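Long-range contacts in trans-2-enoyl-CoA reductase (Treponema denticola ATCC 35405, PDB 4GGO), which catalyses the NADH-dependent reduction of the carbon-carbon double bond of trans-2-enoyl-CoA substrates such as crotonyl-CoA, in bacterial fatty acid synthesis: residues M5-N13 and F384-V395; I270-K278 and I330-D341. All coordinates share one frame; numbering follows the deposited sequence.

How the interactions relate
From the N terminus, residues 5-13, which include the short strand 11-12, precede helix 21-38, and interaction 1 closes nearly the whole chain by pairing them with 384-395, the loop after helix 371-380. Nested inside that loop, interaction 2 closes a much shorter one: strand 270-276 is followed by helices 291-305 and 311-323 before residues 330-341 return and their strand 338-339 forms the edge of the seven-stranded parallel Rossmann sheet. Interaction 1 thus ties the two ends of the chain together, whereas interaction 2 adds the last strand to the nucleotide-binding core. Their centres lie about 38 Å apart, on opposite sides of the centre of the chain.

Interaction 1 of 2, residues M5-N13 and F384-V395; sequences MIVKPMVRN and FDVEGINYEAEV
P9 lies over one face of the F384 ring, its CB 3.9 Å from the ring centroid and 7° off the normal, a CH-pi contact extended by CD resting 3.6 Å from F384 CD1. At the rim of the same ring V7 CG1 comes near the plane, 3.8 Å from F384 CE1, while its other methyl, CG2, meets V395 CG2 at 3.6 Å. V7 splits its methyls this way because CG1 stands anti to the backbone N (chi1 173°). K8, bent at chi2 (-61°), brings NZ back to Y391 O at 3.2 Å, above the carbonyl plane, and into a salt bridge with E392 OE1. This is packing of the irregular N-terminal residues on the loop that follows helix 371-380, remote from the NAD(+) and substrate sites: the peptide of M5 runs beside V395, whose N donates to M5 O (2.9 Å). The side chains of I6 and E394 cross at about a right angle, with I6 CG1 3.9 Å from E394 CB. Between the segments, water 1 accepts from V7 N and sits close to Y391 O and A393 O. Further out, L379 of helix 371-380 touches P9 and F384, and the Y391 hydroxyl, bonded to G383 O, also accepts from V386 N.

Interaction 2 of 2, residues I270-K278 and I330-D341; sequences IRAFVSVNK and IPVDEENRIRID
At the edge of the parallel Rossmann sheet, strand 338-339 is laid against strand 270-276 by three backbone bonds: I338 N to V274 O, V276 N to I338 O (2.8 Å) and I340 N to V276 O. On one side of this pairing F273 packs against three aliphatic side chains. I330 CG2 lies over a face of its ring, 4.0 Å above the plane and offset toward the rim; V332 CG1 comes within 3.8 Å of F273 CE1; and I338 CD1 meets F273 CB at 3.9 Å. N336 O lies in plane at the ring edge, and waters 2 and 3 link this carbonyl to A272 O and V274 N.

V276 and R339 run side by side, pointing the same way, with V276 CG2 3.6 Å from R339 CD. R339, bent at chi2 and chi3 (both -65°), folds its guanidinium back between two aspartates. NE and NH2 grip D341 side-on, NE reaching the syn lone pair of OD1, while NH1 takes the anti lone pair of D333 OD2 at 2.9 Å. R337 NE uses the syn lone pair of that same oxygen, and NH2 adds a further bond to it. D333 OD1 accepts from E335 N, an Asx turn, and from R337 N on the opposite face of the carboxylate. R339 alone of the two arginines grips D341, whose OD2 touches V276 CG1; both arginines hold D333, at the start of the type I turn D333-N336. R337 NH1 is salt-bridged to E257 of helix 248-266, which also carries the NAD(+)-binding K253.

Interaction 1 of 2, residues M5-N13 and F384-V395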
loop_
_atom_site.group_PDB
_atom_site.type_symbol
_atom_site.label_atom_id
_atom_site.label_comp_id
_atom_site.label_asym_id
_atom_site.label_seq_id
_atom_site.Cartn_x
_atom_site.Cartn_y
_atom_site.Cartn_z
ATOM N N MET A 5 -26.147 -15.251 -4.882
ATOM C CA MET A 5 -25.566 -15.916 -6.042
ATOM C C MET A 5 -24.129 -16.349 -5.760
ATOM O O MET A 5 -23.469 -15.799 -4.879
ATOM C CB MET A 5 -25.605 -14.995 -7.263
ATOM C CG MET A 5 -24.773 -13.728 -7.125
ATOM S SD MET A 5 -24.679 -12.788 -8.664
ATOM C CE MET A 5 -23.800 -11.325 -8.119
ATOM N N ILE A 6 -23.654 -17.346 -6.501
ATOM C CA ILE A 6 -22.270 -17.792 -6.384
ATOM C C ILE A 6 -21.332 -16.722 -6.933
ATOM O O ILE A 6 -21.415 -16.351 -8.104
ATOM C CB ILE A 6 -22.034 -19.114 -7.139
ATOM C CG1 ILE A 6 -22.722 -20.274 -6.415
ATOM C CG2 ILE A 6 -20.547 -19.390 -7.277
ATOM C CD1 ILE A 6 -22.519 -21.617 -7.082
ATOM N N VAL A 7 -20.442 -16.223 -6.081
ATOM C CA VAL A 7 -19.552 -15.133 -6.466
ATOM C C VAL A 7 -18.180 -15.624 -6.915
ATOM O O VAL A 7 -17.418 -16.191 -6.132
ATOM C CB VAL A 7 -19.392 -14.105 -5.333
ATOM C CG1 VAL A 7 -18.338 -13.069 -5.698
ATOM C CG2 VAL A 7 -20.724 -13.435 -5.046
ATOM N N LYS A 8 -17.883 -15.395 -8.190
ATOM C CA LYS A 8 -16.600 -15.753 -8.775
ATOM C C LYS A 8 -15.923 -14.476 -9.273
ATOM O O LYS A 8 -16.591 -13.462 -9.466
ATOM C CB LYS A 8 -16.810 -16.744 -9.922
ATOM C CG LYS A 8 -17.305 -18.119 -9.480
ATOM C CD LYS A 8 -16.306 -18.781 -8.541
ATOM C CE LYS A 8 -16.446 -20.300 -8.533
ATOM N NZ LYS A 8 -17.560 -20.786 -7.672
ATOM N N PRO A 9 -14.594 -14.510 -9.463
ATOM C CA PRO A 9 -13.908 -13.297 -9.928
ATOM C C PRO A 9 -14.340 -12.870 -11.328
ATOM O O PRO A 9 -14.489 -13.706 -12.219
ATOM C CB PRO A 9 -12.430 -13.708 -9.931
ATOM C CG PRO A 9 -12.444 -15.196 -10.000
ATOM C CD PRO A 9 -13.648 -15.610 -9.214
ATOM N N MET A 10 -14.545 -11.569 -11.508
ATOM C CA MET A 10 -14.886 -11.014 -12.812
ATOM C C MET A 10 -13.857 -9.968 -13.224
ATOM O O MET A 10 -13.927 -8.816 -12.798
ATOM C CB MET A 10 -16.277 -10.384 -12.784
ATOM C CG MET A 10 -16.707 -9.800 -14.122
ATOM S SD MET A 10 -17.964 -8.517 -13.962
ATOM C CE MET A 10 -18.276 -8.134 -15.686
ATOM N N VAL A 11 -12.904 -10.372 -14.056
ATOM C CA VAL A 11 -11.831 -9.476 -14.469
ATOM C C VAL A 11 -12.048 -8.921 -15.875
ATOM O O VAL A 11 -12.088 -9.671 -16.850
ATOM C CB VAL A 11 -10.460 -10.178 -14.411
ATOM C CG1 VAL A 11 -9.354 -9.204 -14.781
ATOM C CG2 VAL A 11 -10.223 -10.760 -13.027
ATOM N N ARG A 12 -12.192 -7.603 -15.968
ATOM C CA ARG A 12 -12.316 -6.926 -17.254
ATOM C C ARG A 12 -11.268 -5.825 -17.359
ATOM O O ARG A 12 -11.091 -5.041 -16.424
ATOM C CB ARG A 12 -13.717 -6.332 -17.421
ATOM C CG ARG A 12 -14.843 -7.350 -17.345
ATOM C CD ARG A 12 -14.730 -8.394 -18.443
ATOM N NE ARG A 12 -15.765 -9.417 -18.323
ATOM C CZ ARG A 12 -15.904 -10.442 -19.157
ATOM N NH1 ARG A 12 -15.072 -10.587 -20.179
ATOM N NH2 ARG A 12 -16.875 -11.324 -18.967
ATOM N N ASN A 13 -10.579 -5.775 -18.496
ATOM C CA ASN A 13 -9.524 -4.790 -18.732
ATOM C C ASN A 13 -8.447 -4.812 -17.648
ATOM O O ASN A 13 -8.028 -3.764 -17.155
ATOM C CB ASN A 13 -10.114 -3.383 -18.873
ATOM C CG ASN A 13 -11.066 -3.265 -20.049
ATOM O OD1 ASN A 13 -10.830 -3.838 -21.113
ATOM N ND2 ASN A 13 -12.150 -2.525 -19.861
ATOM N N PHE A 384 -10.753 -13.138 -3.363
ATOM C CA PHE A 384 -10.821 -14.387 -4.109
ATOM C C PHE A 384 -9.585 -15.246 -3.863
ATOM O O PHE A 384 -8.520 -14.726 -3.532
ATOM C CB PHE A 384 -10.987 -14.114 -5.605
ATOM C CG PHE A 384 -12.255 -13.383 -5.949
ATOM C CD1 PHE A 384 -13.466 -14.054 -5.999
ATOM C CD2 PHE A 384 -12.235 -12.026 -6.226
ATOM C CE1 PHE A 384 -14.634 -13.384 -6.316
ATOM C CE2 PHE A 384 -13.399 -11.351 -6.545
ATOM C CZ PHE A 384 -14.600 -12.032 -6.589
ATOM N N ASP A 385 -9.745 -16.559 -4.012
ATOM C CA ASP A 385 -8.639 -17.515 -3.908
ATOM C C ASP A 385 -7.982 -17.553 -2.521
ATOM O O ASP A 385 -6.839 -17.984 -2.380
ATOM C CB ASP A 385 -7.588 -17.250 -4.997
ATOM C CG ASP A 385 -6.620 -18.409 -5.178
ATOM O OD1 ASP A 385 -7.082 -19.563 -5.295
ATOM O OD2 ASP A 385 -5.395 -18.164 -5.190
ATOM N N VAL A 386 -8.700 -17.111 -1.494
ATOM C CA VAL A 386 -8.144 -17.164 -0.143
ATOM C C VAL A 386 -8.510 -18.479 0.550
ATOM O O VAL A 386 -9.583 -19.041 0.321
ATOM C CB VAL A 386 -8.529 -15.928 0.711
ATOM C CG1 VAL A 386 -9.036 -14.806 -0.176
ATOM C CG2 VAL A 386 -9.555 -16.285 1.769
ATOM N N GLU A 387 -7.597 -18.969 1.382
ATOM C CA GLU A 387 -7.734 -20.283 1.998
ATOM C C GLU A 387 -8.852 -20.313 3.035
ATOM O O GLU A 387 -9.015 -19.371 3.810
ATOM C CB GLU A 387 -6.408 -20.694 2.643
ATOM C CG GLU A 387 -6.122 -22.183 2.604
ATOM C CD GLU A 387 -4.724 -22.515 3.093
ATOM O OE1 GLU A 387 -4.136 -23.499 2.596
ATOM O OE2 GLU A 387 -4.214 -21.791 3.974
ATOM N N GLY A 388 -9.622 -21.396 3.040
ATOM C CA GLY A 388 -10.674 -21.584 4.024
ATOM C C GLY A 388 -12.033 -21.059 3.600
ATOM O O GLY A 388 -12.964 -21.013 4.405
ATOM N N ILE A 389 -12.153 -20.659 2.339
ATOM C CA ILE A 389 -13.420 -20.155 1.818
ATOM C C ILE A 389 -14.000 -21.104 0.774
ATOM O O ILE A 389 -13.299 -21.541 -0.140
ATOM C CB ILE A 389 -13.266 -18.742 1.220
ATOM C CG1 ILE A 389 -12.760 -17.768 2.284
ATOM C CG2 ILE A 389 -14.588 -18.252 0.644
ATOM C CD1 ILE A 389 -13.677 -17.638 3.479
ATOM N N ASN A 390 -15.284 -21.419 0.921
ATOM C CA ASN A 390 -15.967 -22.366 0.045
ATOM C C ASN A 390 -15.998 -21.921 -1.416
ATOM O O ASN A 390 -15.621 -22.683 -2.310
ATOM C CB ASN A 390 -17.393 -22.610 0.550
ATOM C CG ASN A 390 -18.024 -23.861 -0.038
ATOM O OD1 ASN A 390 -17.759 -24.233 -1.182
ATOM N ND2 ASN A 390 -18.871 -24.516 0.747
ATOM N N TYR A 391 -16.461 -20.694 -1.645
ATOM C CA TYR A 391 -16.624 -20.120 -2.988
ATOM C C TYR A 391 -17.724 -20.773 -3.831
ATOM O O TYR A 391 -18.357 -20.107 -4.655
ATOM C CB TYR A 391 -15.293 -20.057 -3.752
ATOM C CG TYR A 391 -14.316 -19.061 -3.173
ATOM C CD1 TYR A 391 -14.612 -17.708 -3.147
ATOM C CD2 TYR A 391 -13.099 -19.473 -2.653
ATOM C CE1 TYR A 391 -13.727 -16.795 -2.620
ATOM C CE2 TYR A 391 -12.206 -18.565 -2.124
ATOM C CZ TYR A 391 -12.531 -17.229 -2.107
ATOM O OH TYR A 391 -11.647 -16.319 -1.584
ATOM N N GLU A 392 -17.951 -22.066 -3.628
ATOM C CA GLU A 392 -19.064 -22.748 -4.277
ATOM C C GLU A 392 -20.342 -22.506 -3.483
ATOM O O GLU A 392 -21.442 -22.815 -3.937
ATOM C CB GLU A 392 -18.788 -24.248 -4.416
ATOM C CG GLU A 392 -17.564 -24.586 -5.259
ATOM C CD GLU A 392 -17.728 -24.216 -6.726
ATOM O OE1 GLU A 392 -18.871 -23.964 -7.165
ATOM O OE2 GLU A 392 -16.707 -24.183 -7.444
ATOM N N ALA A 393 -20.180 -21.955 -2.284
ATOM C CA ALA A 393 -21.309 -21.491 -1.494
ATOM C C ALA A 393 -21.679 -20.090 -1.965
ATOM O O ALA A 393 -20.804 -19.243 -2.149
ATOM C CB ALA A 393 -20.956 -21.482 -0.018
ATOM N N GLU A 394 -22.970 -19.842 -2.151
ATOM C CA GLU A 394 -23.418 -18.555 -2.679
ATOM C C GLU A 394 -23.530 -17.478 -1.602
ATOM O O GLU A 394 -23.824 -17.768 -0.443
ATOM C CB GLU A 394 -24.742 -18.700 -3.438
ATOM C CG GLU A 394 -25.988 -18.705 -2.565
ATOM C CD GLU A 394 -27.262 -18.892 -3.369
ATOM O OE1 GLU A 394 -28.182 -19.574 -2.872
ATOM O OE2 GLU A 394 -27.346 -18.353 -4.493
ATOM N N VAL A 395 -23.282 -16.233 -2.000
ATOM C CA VAL A 395 -23.369 -15.097 -1.092
ATOM C C VAL A 395 -24.800 -14.566 -1.039
ATOM O O VAL A 395 -25.382 -14.216 -2.065
ATOM C CB VAL A 395 -22.408 -13.971 -1.515
ATOM C CG1 VAL A 395 -22.509 -12.794 -0.558
ATOM C CG2 VAL A 395 -20.980 -14.494 -1.574
HETATM O O HOH W 1 -19.172 -17.903 -3.980
#

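Interaction 2 of 2, residues I270-K278 and I330-D341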
loop_
_atom_site.group_PDB
_atom_site.type_symbol
_atom_site.label_atom_id
_atom_site.label_comp_id
_atom_site.label_asym_id
_atom_site.label_seq_id
_atom_site.Cartn_x
_atom_site.Cartn_y
_atom_site.Cartn_z
ATOM N N ILE A 270 8.896 16.863 14.840
ATOM C CA ILE A 270 8.332 15.780 14.042
ATOM C C ILE A 270 9.413 14.916 13.395
ATOM O O ILE A 270 10.561 15.340 13.250
ATOM C CB ILE A 270 7.369 16.320 12.956
ATOM C CG1 ILE A 270 6.167 15.390 12.792
ATOM C CG2 ILE A 270 8.095 16.526 11.629
ATOM C CD1 ILE A 270 5.103 15.931 11.863
ATOM N N ARG A 271 9.038 13.697 13.020
ATOM C CA ARG A 271 9.944 12.788 12.331
ATOM C C ARG A 271 9.282 12.236 11.071
ATOM O O ARG A 271 8.541 11.255 11.125
ATOM C CB ARG A 271 10.377 11.649 13.258
ATOM C CG ARG A 271 11.295 12.093 14.390
ATOM C CD ARG A 271 11.685 10.930 15.290
ATOM N NE ARG A 271 10.548 10.415 16.048
ATOM C CZ ARG A 271 10.619 9.408 16.912
ATOM N NH1 ARG A 271 11.777 8.799 17.130
ATOM N NH2 ARG A 271 9.532 9.007 17.557
ATOM N N ALA A 272 9.553 12.881 9.941
ATOM C CA ALA A 272 8.944 12.505 8.668
ATOM C C ALA A 272 9.905 11.703 7.799
ATOM O O ALA A 272 11.083 12.042 7.682
ATOM C CB ALA A 272 8.472 13.744 7.925
ATOM N N PHE A 273 9.396 10.637 7.189
ATOM C CA PHE A 273 10.208 9.792 6.323
ATOM C C PHE A 273 9.423 9.334 5.106
ATOM O O PHE A 273 8.209 9.153 5.169
ATOM C CB PHE A 273 10.680 8.540 7.067
ATOM C CG PHE A 273 11.415 8.818 8.343
ATOM C CD1 PHE A 273 12.783 9.030 8.338
ATOM C CD2 PHE A 273 10.743 8.836 9.554
ATOM C CE1 PHE A 273 13.466 9.275 9.515
ATOM C CE2 PHE A 273 11.418 9.080 10.734
ATOM C CZ PHE A 273 12.781 9.300 10.715
ATOM N N VAL A 274 10.126 9.142 3.998
ATOM C CA VAL A 274 9.588 8.344 2.911
ATOM C C VAL A 274 10.025 6.913 3.175
ATOM O O VAL A 274 11.207 6.652 3.395
ATOM C CB VAL A 274 10.114 8.794 1.538
ATOM C CG1 VAL A 274 9.732 7.779 0.467
ATOM C CG2 VAL A 274 9.575 10.172 1.185
ATOM N N SER A 275 9.070 5.992 3.190
ATOM C CA SER A 275 9.389 4.585 3.377
ATOM C C SER A 275 9.300 3.861 2.042
ATOM O O SER A 275 8.220 3.743 1.460
ATOM C CB SER A 275 8.442 3.941 4.390
ATOM O OG SER A 275 8.783 2.581 4.607
ATOM N N VAL A 276 10.441 3.394 1.550
ATOM C CA VAL A 276 10.479 2.664 0.293
ATOM C C VAL A 276 10.210 1.190 0.561
ATOM O O VAL A 276 11.011 0.510 1.204
ATOM C CB VAL A 276 11.831 2.822 -0.422
ATOM C CG1 VAL A 276 11.740 2.284 -1.843
ATOM C CG2 VAL A 276 12.252 4.282 -0.434
ATOM N N ASN A 277 9.072 0.708 0.075
ATOM C CA ASN A 277 8.666 -0.671 0.303
ATOM C C ASN A 277 8.990 -1.569 -0.887
ATOM O O ASN A 277 9.448 -1.094 -1.927
ATOM C CB ASN A 277 7.173 -0.737 0.627
ATOM C CG ASN A 277 6.816 0.031 1.889
ATOM O OD1 ASN A 277 7.656 0.714 2.477
ATOM N ND2 ASN A 277 5.558 -0.073 2.306
ATOM N N LYS A 278 8.750 -2.868 -0.729
ATOM C CA LYS A 278 9.038 -3.825 -1.792
ATOM C C LYS A 278 7.964 -3.790 -2.874
ATOM O O LYS A 278 6.895 -3.208 -2.687
ATOM C CB LYS A 278 9.166 -5.243 -1.232
ATOM C CG LYS A 278 7.837 -5.914 -0.913
ATOM C CD LYS A 278 8.043 -7.321 -0.367
ATOM C CE LYS A 278 8.606 -8.261 -1.423
ATOM N NZ LYS A 278 7.610 -8.554 -2.493
ATOM N N ILE A 330 16.052 4.876 14.095
ATOM C CA ILE A 330 15.272 4.610 12.895
ATOM C C ILE A 330 16.221 4.603 11.703
ATOM O O ILE A 330 16.557 5.659 11.164
ATOM C CB ILE A 330 14.160 5.655 12.678
ATOM C CG1 ILE A 330 13.207 5.680 13.873
ATOM C CG2 ILE A 330 13.385 5.354 11.402
ATOM C CD1 ILE A 330 12.045 6.643 13.708
ATOM N N PRO A 331 16.677 3.406 11.306
ATOM C CA PRO A 331 17.645 3.226 10.220
ATOM C C PRO A 331 17.133 3.797 8.905
ATOM O O PRO A 331 16.004 3.518 8.503
ATOM C CB PRO A 331 17.776 1.702 10.115
ATOM C CG PRO A 331 17.378 1.196 11.459
ATOM C CD PRO A 331 16.293 2.122 11.916
ATOM N N VAL A 332 17.965 4.599 8.254
ATOM C CA VAL A 332 17.618 5.200 6.976
ATOM C C VAL A 332 18.805 5.100 6.031
ATOM O O VAL A 332 19.939 4.911 6.471
ATOM C CB VAL A 332 17.238 6.684 7.137
ATOM C CG1 VAL A 332 15.899 6.823 7.855
ATOM C CG2 VAL A 332 18.337 7.432 7.882
ATOM N N ASP A 333 18.549 5.221 4.733
ATOM C CA ASP A 333 19.640 5.245 3.769
ATOM C C ASP A 333 20.331 6.603 3.777
ATOM O O ASP A 333 20.025 7.464 4.602
ATOM C CB ASP A 333 19.164 4.867 2.358
ATOM C CG ASP A 333 18.066 5.783 1.829
ATOM O OD1 ASP A 333 17.832 6.866 2.405
ATOM O OD2 ASP A 333 17.436 5.414 0.815
ATOM N N GLU A 334 21.254 6.790 2.844
ATOM C CA GLU A 334 22.027 8.023 2.749
ATOM C C GLU A 334 21.174 9.234 2.357
ATOM O O GLU A 334 21.629 10.374 2.437
ATOM C CB GLU A 334 23.199 7.847 1.774
ATOM C CG GLU A 334 22.813 7.302 0.401
ATOM C CD GLU A 334 22.508 5.811 0.413
ATOM O OE1 GLU A 334 22.919 5.126 1.374
ATOM O OE2 GLU A 334 21.844 5.329 -0.528
ATOM N N GLU A 335 19.936 8.985 1.940
ATOM C CA GLU A 335 19.017 10.064 1.592
ATOM C C GLU A 335 17.898 10.208 2.621
ATOM O O GLU A 335 16.840 10.764 2.324
ATOM C CB GLU A 335 18.426 9.847 0.195
ATOM C CG GLU A 335 19.440 9.935 -0.938
ATOM C CD GLU A 335 20.022 11.329 -1.104
ATOM O OE1 GLU A 335 19.374 12.304 -0.668
ATOM O OE2 GLU A 335 21.128 11.449 -1.673
ATOM N N ASN A 336 18.143 9.698 3.826
ATOM C CA ASN A 336 17.188 9.777 4.933
ATOM C C ASN A 336 15.845 9.097 4.660
ATOM O O ASN A 336 14.819 9.491 5.213
ATOM C CB ASN A 336 16.973 11.229 5.373
ATOM C CG ASN A 336 18.246 11.880 5.876
ATOM O OD1 ASN A 336 18.698 11.609 6.989
ATOM N ND2 ASN A 336 18.830 12.748 5.057
ATOM N N ARG A 337 15.860 8.074 3.813
ATOM C CA ARG A 337 14.662 7.298 3.527
ATOM C C ARG A 337 14.711 5.967 4.263
ATOM O O ARG A 337 15.766 5.337 4.351
ATOM C CB ARG A 337 14.535 7.039 2.023
ATOM C CG ARG A 337 14.464 8.294 1.169
ATOM C CD ARG A 337 14.520 7.959 -0.316
ATOM N NE ARG A 337 15.730 7.217 -0.662
ATOM C CZ ARG A 337 16.283 7.207 -1.871
ATOM N NH1 ARG A 337 15.737 7.909 -2.856
ATOM N NH2 ARG A 337 17.385 6.503 -2.093
ATOM N N ILE A 338 13.572 5.540 4.796
ATOM C CA ILE A 338 13.460 4.204 5.365
ATOM C C ILE A 338 13.383 3.198 4.220
ATOM O O ILE A 338 12.613 3.384 3.279
ATOM C CB ILE A 338 12.217 4.069 6.262
ATOM C CG1 ILE A 338 12.328 5.002 7.471
ATOM C CG2 ILE A 338 12.041 2.629 6.721
ATOM C CD1 ILE A 338 11.133 4.950 8.398
ATOM N N ARG A 339 14.190 2.143 4.298
ATOM C CA ARG A 339 14.246 1.146 3.235
ATOM C C ARG A 339 13.866 -0.243 3.732
ATOM O O ARG A 339 14.628 -0.877 4.459
ATOM C CB ARG A 339 15.651 1.096 2.624
ATOM C CG ARG A 339 16.163 2.430 2.106
ATOM C CD ARG A 339 15.336 2.923 0.930
ATOM N NE ARG A 339 15.463 2.054 -0.237
ATOM C CZ ARG A 339 16.379 2.210 -1.187
ATOM N NH1 ARG A 339 17.253 3.204 -1.111
ATOM N NH2 ARG A 339 16.420 1.374 -2.217
ATOM N N ILE A 340 12.689 -0.718 3.340
ATOM C CA ILE A 340 12.321 -2.108 3.595
ATOM C C ILE A 340 12.200 -2.872 2.282
ATOM O O ILE A 340 11.647 -3.972 2.234
ATOM C CB ILE A 340 11.037 -2.247 4.438
ATOM C CG1 ILE A 340 9.846 -1.599 3.732
ATOM C CG2 ILE A 340 11.242 -1.647 5.825
ATOM C CD1 ILE A 340 8.534 -1.783 4.469
ATOM N N ASP A 341 12.727 -2.273 1.219
ATOM C CA ASP A 341 12.911 -2.969 -0.046
ATOM C C ASP A 341 14.341 -3.494 -0.101
ATOM O O ASP A 341 14.846 -3.860 -1.164
ATOM C CB ASP A 341 12.645 -2.029 -1.224
ATOM C CG ASP A 341 13.576 -0.830 -1.240
ATOM O OD1 ASP A 341 14.119 -0.474 -0.173
ATOM O OD2 ASP A 341 13.763 -0.238 -2.322
HETATM O O HOH W 2 13.682 12.011 6.520
HETATM O O HOH W 3 12.604 10.586 3.703
HETATM O O HOH W 4 11.860 -0.374 -3.972
#